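GGDEF family protein (Vibrio cholerae, PDB 5GZS) probably makes the second messenger cyclic di-GMP as a diguanylate cyclase, and binds arginine in its periplasmic portion, which consists of two solute-binding-protein-like modules. Local coordinates at residues Gln255-Leu260 / Pro428-Ala433; Pro311-Val316 / Tyr409-Ala414; Arg224-Lys229 / Leu262-Val267. One frame throughout, in Å; residues are numbered along the deposited sequence.

Overall arrangement
All three contacts lie in the second solute-binding-protein-like module, away from the first, whose pocket holds arginine. Contact 3 opens first along the chain and pairs strands 226-230 and 264-266; helix 248-259, which connects them, packs on helix 421-435 in contact 1. The two contacts are linked by the Cys257-Cys264 disulfide, and their centres are about 13 Å apart. Contact 3 closes before contact 2 opens, and contact 2 falls entirely between contact 1's segments. Contact 2, centre to centre about 24 Å from contact 1 and about 28 Å from contact 3, lies where the chain passes between the module's two five-stranded sheets. Contacts 1 and 3 thus belong to one lobe, contact 2 to the crossing into the other.

Contact 1 of 3, residues Gln255-Leu260 / Pro428-Ala433; sequences QACEML and PLFSRA
Leu260 and Phe430 meet where helix 248-259 packs across helix 421-435, the segment axes passing 9.0 Å apart at 101°. The CD1 methyl of Leu260 is 3.9 Å from the centroid of the Phe430 ring and only 8° off its normal, so this is a CH-pi contact centred on the face. Its other methyl, CD2, points instead to the backbone, 3.8 Å from Leu429 O, an oxygen already bonded to Ala433 N within its own helix. The Phe430 ring is also approached in its plane: Cys257 SG lies 3.6 Å from CZ, a sulfur-aromatic contact at the edge. That sulfur is fixed by its disulfide to Cys264. Ala256 CB lies close to the ring as well.

Met259, a selenomethionine, can be followed outward atom by atom. Its CB lies 3.8 Å from Ala433 CB, and CG stays against the same methyl because it is turned anti to the backbone N (chi1 -152°). The chain then bends about the CB-CG and CG-SE bonds, which brings CE to 3.7 Å from Ala433 O. Ala433 CB is shared further, with Ala256 CB at 3.7 Å and Leu260 CG at 3.9 Å, so one small methyl is enclosed by three residues of the facing segment. Leu211 of helix 189-218 touches Met259 and Leu260 as well.

No hydrogen bond crosses between the segments, and all seven touching residues are buried. Cohesion here therefore comes from apolar packing, including the CH-pi and sulfur-aromatic contacts to the Phe430 ring, with the disulfide tying the Cys257 end to the neighbouring strand.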
loop_
_atom_site.group_PDB
_atom_site.type_symbol
_atom_site.label_atom_id
_atom_site.label_comp_id
_atom_site.label_asym_id
_atom_site.label_seq_id
_atom_site.Cartn_x
_atom_site.Cartn_y
_atom_site.Cartn_z
ATOM N N GLN A 255 21.768 -14.838 8.187
ATOM C CA GLN A 255 22.132 -14.738 6.768
ATOM C C GLN A 255 22.742 -13.385 6.423
ATOM O O GLN A 255 23.609 -13.287 5.549
ATOM C CB GLN A 255 20.924 -15.004 5.881
ATOM C CG GLN A 255 20.460 -16.455 5.933
ATOM C CD GLN A 255 19.144 -16.638 5.212
ATOM O OE1 GLN A 255 18.896 -15.973 4.210
ATOM N NE2 GLN A 255 18.287 -17.530 5.724
ATOM N N ALA A 256 22.284 -12.338 7.099
ATOM C CA ALA A 256 22.971 -11.069 7.002
ATOM C C ALA A 256 24.371 -11.229 7.561
ATOM O O ALA A 256 25.330 -10.659 7.017
ATOM C CB ALA A 256 22.243 -9.996 7.734
ATOM N N CYS A 257 24.509 -12.006 8.637
ATOM C CA CYS A 257 25.857 -12.171 9.215
ATOM C C CYS A 257 26.757 -12.917 8.216
ATOM O O CYS A 257 27.978 -12.756 8.215
ATOM C CB CYS A 257 25.826 -12.909 10.562
ATOM S SG CYS A 257 25.081 -11.981 11.923
ATOM N N GLU A 258 26.126 -13.718 7.361
ATOM C CA GLU A 258 26.843 -14.502 6.377
ATOM C C GLU A 258 27.198 -13.596 5.204
ATOM O O GLU A 258 28.326 -13.608 4.710
ATOM C CB GLU A 258 26.005 -15.706 5.940
ATOM C CG GLU A 258 26.398 -16.988 6.680
ATOM C CD GLU A 258 25.210 -17.858 7.047
ATOM O OE1 GLU A 258 25.335 -18.653 8.006
ATOM O OE2 GLU A 258 24.157 -17.732 6.387
HETATM N N MSE A 259 26.225 -12.790 4.800
HETATM C CA MSE A 259 26.420 -11.749 3.810
HETATM C C MSE A 259 27.683 -10.911 4.094
HETATM O O MSE A 259 28.361 -10.470 3.173
HETATM C CB MSE A 259 25.181 -10.835 3.765
HETATM C CG MSE A 259 24.941 -10.168 2.417
HETATM SE SE MSE A 259 24.311 -11.576 1.192
HETATM C CE MSE A 259 22.424 -11.159 1.146
ATOM N N LEU A 260 28.005 -10.690 5.365
ATOM C CA LEU A 260 29.073 -9.756 5.696
ATOM C C LEU A 260 30.348 -10.458 6.139
ATOM O O LEU A 260 31.342 -9.807 6.471
ATOM C CB LEU A 260 28.624 -8.793 6.793
ATOM C CG LEU A 260 27.362 -7.970 6.567
ATOM C CD1 LEU A 260 26.715 -7.694 7.927
ATOM C CD2 LEU A 260 27.708 -6.668 5.864
ATOM N N PRO A 428 24.617 0.228 10.063
ATOM C CA PRO A 428 24.489 0.565 8.630
ATOM C C PRO A 428 24.890 -0.567 7.717
ATOM O O PRO A 428 24.269 -0.741 6.669
ATOM C CB PRO A 428 25.455 1.735 8.435
ATOM C CG PRO A 428 25.593 2.325 9.780
ATOM C CD PRO A 428 25.510 1.178 10.754
ATOM N N LEU A 429 25.918 -1.315 8.107
ATOM C CA LEU A 429 26.341 -2.482 7.347
ATOM C C LEU A 429 25.226 -3.514 7.302
ATOM O O LEU A 429 24.932 -4.074 6.237
ATOM C CB LEU A 429 27.610 -3.086 7.946
ATOM C CG LEU A 429 28.807 -2.156 7.781
ATOM C CD1 LEU A 429 29.982 -2.573 8.658
ATOM C CD2 LEU A 429 29.186 -2.101 6.286
ATOM N N PHE A 430 24.587 -3.761 8.443
ATOM C CA PHE A 430 23.512 -4.748 8.468
ATOM C C PHE A 430 22.338 -4.271 7.597
ATOM O O PHE A 430 21.675 -5.080 6.961
ATOM C CB PHE A 430 23.067 -5.055 9.912
ATOM C CG PHE A 430 23.809 -6.232 10.543
ATOM C CD1 PHE A 430 25.049 -6.060 11.144
ATOM C CD2 PHE A 430 23.280 -7.500 10.503
ATOM C CE1 PHE A 430 25.734 -7.138 11.706
ATOM C CE2 PHE A 430 23.956 -8.589 11.057
ATOM C CZ PHE A 430 25.185 -8.408 11.666
ATOM N N SER A 431 22.100 -2.964 7.524
ATOM C CA SER A 431 21.063 -2.477 6.612
ATOM C C SER A 431 21.303 -2.946 5.159
ATOM O O SER A 431 20.394 -3.489 4.508
ATOM C CB SER A 431 20.978 -0.966 6.676
ATOM O OG SER A 431 20.521 -0.552 7.948
ATOM N N ARG A 432 22.526 -2.775 4.662
ATOM C CA ARG A 432 22.855 -3.256 3.321
ATOM C C ARG A 432 22.691 -4.755 3.200
ATOM O O ARG A 432 22.100 -5.227 2.237
ATOM C CB ARG A 432 24.272 -2.860 2.939
ATOM C CG ARG A 432 24.469 -1.361 2.867
ATOM C CD ARG A 432 25.925 -1.021 2.593
ATOM N NE ARG A 432 26.405 -1.577 1.328
ATOM C CZ ARG A 432 27.623 -1.351 0.856
ATOM N NH1 ARG A 432 28.459 -0.584 1.550
ATOM N NH2 ARG A 432 28.010 -1.884 -0.294
ATOM N N ALA A 433 23.199 -5.519 4.162
ATOM C CA ALA A 433 23.095 -6.973 4.041
ATOM C C ALA A 433 21.631 -7.402 3.924
ATOM O O ALA A 433 21.286 -8.283 3.134
ATOM C CB ALA A 433 23.758 -7.671 5.223
#

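Contact 2 of 3, residues Pro311-Val316 / Tyr409-Ala414; sequences PQAILV and YQYDIA
Pro311 lies over one face of the Tyr411 ring, with CG 3.5 Å above the plane near the rim and CB 3.7 Å from the centroid, a CH-pi contact in which the two side chains cross at about a right angle. Ala313 N sits at the ring's edge, near its plane, and donates its hydrogen bond to Tyr409 O at 2.8 Å. The Tyr409 ring, in turn, has Tyr411 CB at its edge. These groups flank the crossing between the lobes of a type II periplasmic-binding-protein fold: one chain passage runs from strand 303-304 to 312-318, the other from 399-410 to 414-417, and the two run antiparallel.

Gln312 and Gln410 form a non-hydrogen-bonded pair in the backbone ladder, yet their side chains bond to each other. Their amide planes stand 86° apart, and Gln312 NE2 donates to Gln410 OE1 at 2.6 Å. The acceptor lies close to the Gln312 amide plane, whereas the donor is tilted 29° from the carbonyl plane of Gln410. Gln312 NE2 also donates to His310 O.

In the backbone, Tyr411 N reaches Pro311 O at 3.2 Å. With chi1 at 62°, CG of Tyr411 sits between its own backbone N and carbonyl carbon, which brings the ring against the proline. Phe344 also meets this ring. From another side of the proline, Ile413 CD1 closes on Pro311 CG at 3.5 Å.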
loop_
_atom_site.group_PDB
_atom_site.type_symbol
_atom_site.label_atom_id
_atom_site.label_comp_id
_atom_site.label_asym_id
_atom_site.label_seq_id
_atom_site.Cartn_x
_atom_site.Cartn_y
_atom_site.Cartn_z
ATOM N N PRO A 311 4.849 -5.581 10.919
ATOM C CA PRO A 311 3.741 -6.243 11.601
ATOM C C PRO A 311 2.469 -5.456 11.491
ATOM O O PRO A 311 2.505 -4.220 11.404
ATOM C CB PRO A 311 4.207 -6.305 13.055
ATOM C CG PRO A 311 5.686 -6.111 12.996
ATOM C CD PRO A 311 5.925 -5.217 11.856
ATOM N N GLN A 312 1.361 -6.191 11.515
ATOM C CA GLN A 312 0.018 -5.635 11.436
ATOM C C GLN A 312 -0.680 -5.622 12.799
ATOM O O GLN A 312 -1.093 -6.670 13.302
ATOM C CB GLN A 312 -0.788 -6.445 10.434
ATOM C CG GLN A 312 -0.146 -6.486 9.074
ATOM C CD GLN A 312 -0.019 -5.102 8.480
ATOM O OE1 GLN A 312 -0.995 -4.345 8.412
ATOM N NE2 GLN A 312 1.195 -4.751 8.060
ATOM N N ALA A 313 -0.811 -4.450 13.411
ATOM C CA ALA A 313 -1.494 -4.385 14.706
ATOM C C ALA A 313 -2.978 -4.589 14.529
ATOM O O ALA A 313 -3.622 -3.899 13.725
ATOM C CB ALA A 313 -1.241 -3.065 15.405
ATOM N N ILE A 314 -3.534 -5.528 15.277
ATOM C CA ILE A 314 -4.977 -5.710 15.231
ATOM C C ILE A 314 -5.599 -5.787 16.626
ATOM O O ILE A 314 -4.899 -5.854 17.642
ATOM C CB ILE A 314 -5.347 -6.963 14.435
ATOM C CG1 ILE A 314 -4.647 -8.191 15.003
ATOM C CG2 ILE A 314 -4.959 -6.789 12.990
ATOM C CD1 ILE A 314 -5.063 -9.483 14.328
ATOM N N LEU A 315 -6.922 -5.769 16.682
ATOM C CA LEU A 315 -7.562 -5.954 17.968
ATOM C C LEU A 315 -8.093 -7.362 18.098
ATOM O O LEU A 315 -8.691 -7.916 17.171
ATOM C CB LEU A 315 -8.656 -4.919 18.177
ATOM C CG LEU A 315 -7.965 -3.580 18.448
ATOM C CD1 LEU A 315 -8.935 -2.514 18.832
ATOM C CD2 LEU A 315 -6.899 -3.740 19.530
ATOM N N VAL A 316 -7.818 -7.958 19.251
ATOM C CA VAL A 316 -8.378 -9.251 19.559
ATOM C C VAL A 316 -9.549 -9.039 20.504
ATOM O O VAL A 316 -9.428 -8.310 21.493
ATOM C CB VAL A 316 -7.338 -10.185 20.172
ATOM C CG1 VAL A 316 -8.004 -11.428 20.701
ATOM C CG2 VAL A 316 -6.295 -10.543 19.136
ATOM N N TYR A 409 -2.946 -0.472 12.325
ATOM C CA TYR A 409 -1.592 0.107 12.248
ATOM C C TYR A 409 -0.514 -0.849 11.716
ATOM O O TYR A 409 -0.481 -2.036 12.052
ATOM C CB TYR A 409 -1.153 0.620 13.615
ATOM C CG TYR A 409 -0.028 1.626 13.554
ATOM C CD1 TYR A 409 -0.297 2.982 13.418
ATOM C CD2 TYR A 409 1.308 1.225 13.648
ATOM C CE1 TYR A 409 0.729 3.917 13.371
ATOM C CE2 TYR A 409 2.353 2.155 13.595
ATOM C CZ TYR A 409 2.049 3.505 13.453
ATOM O OH TYR A 409 3.052 4.452 13.396
ATOM N N GLN A 410 0.373 -0.314 10.883
ATOM C CA GLN A 410 1.542 -1.050 10.448
ATOM C C GLN A 410 2.827 -0.426 11.022
ATOM O O GLN A 410 3.132 0.741 10.756
ATOM C CB GLN A 410 1.608 -1.097 8.924
ATOM C CG GLN A 410 2.792 -1.920 8.418
ATOM C CD GLN A 410 2.771 -2.125 6.919
ATOM O OE1 GLN A 410 1.910 -2.835 6.377
ATOM N NE2 GLN A 410 3.723 -1.492 6.230
ATOM N N TYR A 411 3.581 -1.199 11.804
ATOM C CA TYR A 411 4.821 -0.692 12.392
ATOM C C TYR A 411 6.063 -1.452 11.903
ATOM O O TYR A 411 5.996 -2.261 10.971
ATOM C CB TYR A 411 4.733 -0.712 13.928
ATOM C CG TYR A 411 4.547 -2.064 14.588
ATOM C CD1 TYR A 411 3.299 -2.666 14.637
ATOM C CD2 TYR A 411 5.613 -2.727 15.196
ATOM C CE1 TYR A 411 3.121 -3.900 15.254
ATOM C CE2 TYR A 411 5.436 -3.960 15.810
ATOM C CZ TYR A 411 4.188 -4.534 15.839
ATOM O OH TYR A 411 3.993 -5.752 16.439
ATOM N N ASP A 412 7.203 -1.182 12.527
ATOM C CA ASP A 412 8.481 -1.664 12.006
ATOM C C ASP A 412 9.246 -2.594 12.931
ATOM O O ASP A 412 9.316 -2.395 14.136
ATOM C CB ASP A 412 9.366 -0.469 11.658
ATOM C CG ASP A 412 8.826 0.324 10.483
ATOM O OD1 ASP A 412 8.571 -0.291 9.426
ATOM O OD2 ASP A 412 8.635 1.554 10.625
ATOM N N ILE A 413 9.839 -3.618 12.350
ATOM C CA ILE A 413 10.736 -4.470 13.094
ATOM C C ILE A 413 12.139 -4.291 12.500
ATOM O O ILE A 413 12.308 -4.308 11.274
ATOM C CB ILE A 413 10.254 -5.929 13.047
ATOM C CG1 ILE A 413 9.135 -6.136 14.063
ATOM C CG2 ILE A 413 11.366 -6.905 13.333
ATOM C CD1 ILE A 413 8.667 -7.575 14.139
ATOM N N ALA A 414 13.127 -4.070 13.375
ATOM C CA ALA A 414 14.537 -3.924 12.990
ATOM C C ALA A 414 15.429 -4.772 13.861
ATOM O O ALA A 414 14.964 -5.395 14.824
ATOM C CB ALA A 414 14.977 -2.482 13.085
#

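Contact 3 of 3, residues Arg224-Lys229 / Leu262-Val267; sequences RVLRVK and LKCELV
The side chains of Arg227 and Val267 cross at about a right angle, and Val267 CG2 stands 3.6 Å from the guanidinium plane, toward its rim. A bend at chi3 (83°) turns the arginine's end over the valine, and NH1 has a weak hydrogen bond to Ser285 O. Glu265, paired with Arg227 in the sheet and on the same face, extends alongside. Its OE2 is 5.2 Å from Arg227 NE, too far for a direct bond, but a water bridges them, donating to Glu265 OE2 at 2.7 Å and accepting a weak bond from NE. Val225 CG1 packs obliquely on Glu265 CB at 3.6 Å.

The opposite face is apolar. Leu226 CD1 meets Leu262 CD1 obliquely at 4.0 Å, and Val228 CG2 reaches Cys264 CB at 3.8 Å. Both faces depend on a parallel register in which Leu226 pairs with Cys264 and Val228 with Leu266. Four backbone hydrogen bonds hold it, from Leu226 N to Lys263 O, through Glu265 and Val228, to Val267 N on Val228 O at 2.8 Å. The strand segments diverge by 34°, consistent with a twisted sheet.

Together with helix 248-259 the pair forms a beta-alpha-beta crossover. Val253 and Phe254 of that helix touch Val228 and Leu266 respectively, helix 421-435 covers Leu226 and Leu262, strand 288-292 flanks 226-230 on its other side, and 264-266 is the outermost strand within the chain.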
loop_
_atom_site.group_PDB
_atom_site.type_symbol
_atom_site.label_atom_id
_atom_site.label_comp_id
_atom_site.label_asym_id
_atom_site.label_seq_id
_atom_site.Cartn_x
_atom_site.Cartn_y
_atom_site.Cartn_z
ATOM N N ARG A 224 36.063 -11.117 15.851
ATOM C CA ARG A 224 35.231 -11.024 17.034
ATOM C C ARG A 224 33.889 -11.743 16.848
ATOM O O ARG A 224 33.167 -11.504 15.875
ATOM C CB ARG A 224 35.007 -9.564 17.403
ATOM C CG ARG A 224 33.817 -9.360 18.289
ATOM C CD ARG A 224 33.906 -8.053 19.016
ATOM N NE ARG A 224 32.855 -7.973 20.021
ATOM C CZ ARG A 224 32.674 -6.931 20.817
ATOM N NH1 ARG A 224 33.478 -5.877 20.719
ATOM N NH2 ARG A 224 31.692 -6.944 21.705
ATOM N N VAL A 225 33.560 -12.634 17.780
ATOM C CA VAL A 225 32.281 -13.342 17.722
ATOM C C VAL A 225 31.140 -12.485 18.274
ATOM O O VAL A 225 31.021 -12.298 19.483
ATOM C CB VAL A 225 32.342 -14.666 18.500
ATOM C CG1 VAL A 225 30.987 -15.370 18.459
ATOM C CG2 VAL A 225 33.456 -15.565 17.935
ATOM N N LEU A 226 30.308 -11.956 17.387
ATOM C CA LEU A 226 29.172 -11.146 17.799
ATOM C C LEU A 226 28.148 -11.949 18.585
ATOM O O LEU A 226 27.663 -12.969 18.098
ATOM C CB LEU A 226 28.502 -10.536 16.572
ATOM C CG LEU A 226 29.402 -9.623 15.741
ATOM C CD1 LEU A 226 28.593 -9.007 14.612
ATOM C CD2 LEU A 226 30.019 -8.544 16.641
ATOM N N ARG A 227 27.794 -11.487 19.780
ATOM C CA ARG A 227 26.743 -12.155 20.559
ATOM C C ARG A 227 25.345 -11.602 20.252
ATOM O O ARG A 227 25.098 -10.402 20.328
ATOM C CB ARG A 227 27.045 -12.053 22.054
ATOM C CG ARG A 227 28.429 -12.609 22.377
ATOM C CD ARG A 227 28.774 -12.584 23.868
ATOM N NE ARG A 227 28.226 -13.725 24.600
ATOM C CZ ARG A 227 27.133 -13.647 25.338
ATOM N NH1 ARG A 227 26.497 -12.487 25.434
ATOM N NH2 ARG A 227 26.673 -14.717 25.970
ATOM N N VAL A 228 24.422 -12.524 19.877
ATOM C CA VAL A 228 23.084 -12.196 19.410
ATOM C C VAL A 228 22.043 -12.775 20.377
ATOM O O VAL A 228 22.204 -13.892 20.868
ATOM C CB VAL A 228 22.856 -12.849 18.026
ATOM C CG1 VAL A 228 21.577 -12.357 17.374
ATOM C CG2 VAL A 228 24.020 -12.570 17.117
ATOM N N LYS A 229 20.979 -12.027 20.665
ATOM C CA LYS A 229 19.841 -12.607 21.389
ATOM C C LYS A 229 18.558 -12.447 20.607
ATOM O O LYS A 229 18.348 -11.425 19.947
ATOM C CB LYS A 229 19.669 -12.018 22.790
ATOM C CG LYS A 229 20.701 -12.517 23.729
ATOM C CD LYS A 229 20.206 -12.543 25.164
ATOM C CE LYS A 229 21.347 -13.009 26.076
ATOM N NZ LYS A 229 20.962 -13.120 27.487
ATOM N N LEU A 262 30.868 -11.904 8.808
ATOM C CA LEU A 262 31.071 -11.846 10.243
ATOM C C LEU A 262 30.556 -13.119 10.893
ATOM O O LEU A 262 29.623 -13.750 10.399
ATOM C CB LEU A 262 30.349 -10.655 10.851
ATOM C CG LEU A 262 30.450 -9.312 10.156
ATOM C CD1 LEU A 262 29.364 -8.476 10.709
ATOM C CD2 LEU A 262 31.815 -8.667 10.408
ATOM N N LYS A 263 31.125 -13.471 12.029
ATOM C CA LYS A 263 30.676 -14.647 12.751
ATOM C C LYS A 263 29.729 -14.227 13.866
ATOM O O LYS A 263 30.080 -13.423 14.719
ATOM C CB LYS A 263 31.881 -15.425 13.307
ATOM C CG LYS A 263 33.081 -14.560 13.641
ATOM C CD LYS A 263 34.369 -15.383 13.835
ATOM C CE LYS A 263 34.764 -16.088 12.556
ATOM N NZ LYS A 263 36.155 -16.626 12.629
ATOM N N CYS A 264 28.523 -14.776 13.855
ATOM C CA CYS A 264 27.546 -14.461 14.884
ATOM C C CYS A 264 27.138 -15.705 15.599
ATOM O O CYS A 264 26.944 -16.755 14.992
ATOM C CB CYS A 264 26.283 -13.817 14.315
ATOM S SG CYS A 264 26.531 -12.447 13.271
ATOM N N GLU A 265 26.913 -15.571 16.877
ATOM C CA GLU A 265 26.550 -16.676 17.695
ATOM C C GLU A 265 25.291 -16.305 18.432
ATOM O O GLU A 265 25.265 -15.327 19.108
ATOM C CB GLU A 265 27.678 -16.883 18.682
ATOM C CG GLU A 265 27.485 -17.946 19.713
ATOM C CD GLU A 265 28.760 -18.289 20.417
ATOM O OE1 GLU A 265 29.594 -18.995 19.869
ATOM O OE2 GLU A 265 28.936 -17.843 21.528
ATOM N N LEU A 266 24.249 -17.105 18.304
ATOM C CA LEU A 266 23.019 -16.910 19.038
ATOM C C LEU A 266 23.193 -17.379 20.473
ATOM O O LEU A 266 23.600 -18.514 20.694
ATOM C CB LEU A 266 21.879 -17.686 18.388
ATOM C CG LEU A 266 20.632 -17.551 19.251
ATOM C CD1 LEU A 266 20.023 -16.211 18.931
ATOM C CD2 LEU A 266 19.650 -18.678 19.032
ATOM N N VAL A 267 22.835 -16.568 21.426
ATOM C CA VAL A 267 22.923 -16.997 22.830
ATOM C C VAL A 267 21.598 -16.834 23.614
ATOM O O VAL A 267 20.837 -15.906 23.378
ATOM C CB VAL A 267 24.037 -16.242 23.552
ATOM C CG1 VAL A 267 25.377 -16.595 22.940
ATOM C CG2 VAL A 267 23.810 -14.753 23.454
HETATM O O HOH W 1 29.292 -15.603 22.951
#